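Local coordinates for rhizobiales Sp. Pch2 (Marine metagenome, PDB 6PB3), which is a TRIP13-like AAA+ ATPase that probably remodels HORMA domain proteins to regulate a bacterial cGAS-like enzyme in immunity against bacteriophages, at residues A44-P49 with P196-M201. Sequence-based numbering, arbitrary orientation.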
loop_
_atom_site.group_PDB
_atom_site.type_symbol
_atom_site.label_atom_id
_atom_site.label_comp_id
_atom_site.label_asym_id
_atom_site.label_seq_id
_atom_site.Cartn_x
_atom_site.Cartn_y
_atom_site.Cartn_z
ATOM N N ALA A 44 6.231 -19.913 35.896
ATOM C CA ALA A 44 6.370 -20.895 36.970
ATOM C C ALA A 44 6.107 -22.307 36.452
ATOM O O ALA A 44 6.817 -23.263 36.800
ATOM C CB ALA A 44 5.417 -20.552 38.123
ATOM N N VAL A 45 5.084 -22.453 35.612
ATOM C CA VAL A 45 4.770 -23.751 35.034
ATOM C C VAL A 45 5.910 -24.247 34.148
ATOM O O VAL A 45 6.266 -25.431 34.180
ATOM C CB VAL A 45 3.448 -23.643 34.257
ATOM C CG1 VAL A 45 3.172 -24.917 33.474
ATOM C CG2 VAL A 45 2.317 -23.307 35.229
ATOM N N LEU A 46 6.501 -23.355 33.346
ATOM C CA LEU A 46 7.547 -23.775 32.416
ATOM C C LEU A 46 8.787 -24.269 33.146
ATOM O O LEU A 46 9.468 -25.185 32.673
ATOM C CB LEU A 46 7.912 -22.626 31.482
ATOM C CG LEU A 46 6.855 -22.239 30.453
ATOM C CD1 LEU A 46 7.378 -21.110 29.569
ATOM C CD2 LEU A 46 6.442 -23.466 29.625
ATOM N N VAL A 47 9.109 -23.666 34.288
ATOM C CA VAL A 47 10.293 -24.098 35.023
ATOM C C VAL A 47 9.984 -25.221 35.995
ATOM O O VAL A 47 10.860 -26.035 36.294
ATOM C CB VAL A 47 10.938 -22.917 35.762
ATOM C CG1 VAL A 47 11.305 -21.837 34.774
ATOM C CG2 VAL A 47 10.011 -22.393 36.845
ATOM N N ASN A 48 8.759 -25.291 36.494
ATOM C CA ASN A 48 8.369 -26.307 37.466
ATOM C C ASN A 48 7.042 -26.914 37.046
ATOM O O ASN A 48 6.016 -26.683 37.693
ATOM C CB ASN A 48 8.277 -25.707 38.871
ATOM C CG ASN A 48 7.971 -26.753 39.926
ATOM O OD1 ASN A 48 8.469 -27.882 39.863
ATOM N ND2 ASN A 48 7.130 -26.390 40.894
ATOM N N PRO A 49 7.030 -27.708 35.967
ATOM C CA PRO A 49 5.751 -28.234 35.456
ATOM C C PRO A 49 5.038 -29.154 36.428
ATOM O O PRO A 49 3.824 -29.363 36.283
ATOM C CB PRO A 49 6.153 -28.991 34.176
ATOM C CG PRO A 49 7.605 -28.708 33.946
ATOM C CD PRO A 49 8.193 -28.247 35.235
ATOM N N PRO A 196 15.326 -26.097 34.026
ATOM C CA PRO A 196 14.500 -24.972 34.521
ATOM C C PRO A 196 14.890 -23.655 33.852
ATOM O O PRO A 196 15.607 -22.811 34.414
ATOM C CB PRO A 196 14.814 -24.962 36.019
ATOM C CG PRO A 196 16.238 -25.444 36.085
ATOM C CD PRO A 196 16.388 -26.468 34.979
ATOM N N ALA A 197 14.409 -23.475 32.618
ATOM C CA ALA A 197 14.731 -22.300 31.813
ATOM C C ALA A 197 13.548 -21.945 30.918
ATOM O O ALA A 197 12.843 -22.838 30.429
ATOM C CB ALA A 197 15.982 -22.545 30.962
ATOM N N ALA A 198 13.343 -20.641 30.705
ATOM C CA ALA A 198 12.279 -20.119 29.847
ATOM C C ALA A 198 12.769 -18.892 29.086
ATOM O O ALA A 198 13.740 -18.239 29.475
ATOM C CB ALA A 198 11.035 -19.739 30.655
ATOM N N VAL A 199 12.057 -18.567 28.005
ATOM C CA VAL A 199 12.389 -17.434 27.153
ATOM C C VAL A 199 11.192 -16.499 27.107
ATOM O O VAL A 199 10.060 -16.944 26.888
ATOM C CB VAL A 199 12.772 -17.864 25.720
ATOM C CG1 VAL A 199 13.298 -16.648 24.925
ATOM C CG2 VAL A 199 13.780 -19.000 25.729
ATOM N N ILE A 200 11.444 -15.212 27.302
ATOM C CA ILE A 200 10.447 -14.172 27.108
ATOM C C ILE A 200 10.872 -13.359 25.905
ATOM O O ILE A 200 12.014 -12.880 25.834
ATOM C CB ILE A 200 10.311 -13.253 28.337
ATOM C CG1 ILE A 200 9.910 -14.061 29.573
ATOM C CG2 ILE A 200 9.325 -12.104 28.023
ATOM C CD1 ILE A 200 9.974 -13.280 30.879
HETATM N N MSE A 201 9.961 -13.167 24.979
HETATM C CA MSE A 201 10.310 -12.223 23.943
HETATM C C MSE A 201 9.198 -11.232 23.698
HETATM O O MSE A 201 8.017 -11.566 23.725
HETATM C CB MSE A 201 10.700 -12.960 22.681
HETATM C CG MSE A 201 9.620 -13.693 21.993
HETATM SE SE MSE A 201 10.392 -13.910 20.236
HETATM C CE MSE A 201 10.606 -12.048 19.851
#
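V47, in the last turn of helix 33-47, packs against the peptide that joins P196 to A197, just where strand 197-203 begins. Its CG1 branch does the touching and lies 4.1 Å from A197 N. With chi1 at -58°, CG1 stands anti to the carbonyl carbon, which directs it to that peptide. Beside it, P196 CB lies 4.1 Å from V47 O and 4.4 Å from V47 CB, so the ring meets the valine backbone as well as its side chain. One residue back, L46 reaches the strand further along. Its CD1 methyl rests obliquely against the A198 methyl, CD1 to CB 4.1 Å. The leucine chain is extended at its second torsion (chi2 -178°), which carries CD1 out from the helix. No hydrogen bond links the two segments, and the side chains meet by van der Waals packing alone. A198 faces the helix, while A197 and V199 point to the other face of the sheet, onto helices 124-141 and 179-192. Strand 197-203 runs parallel between strands 151-157 and 76-81 of the AAA+ core; V47 also touches A152 on the former and L46 touches I77 on the latter.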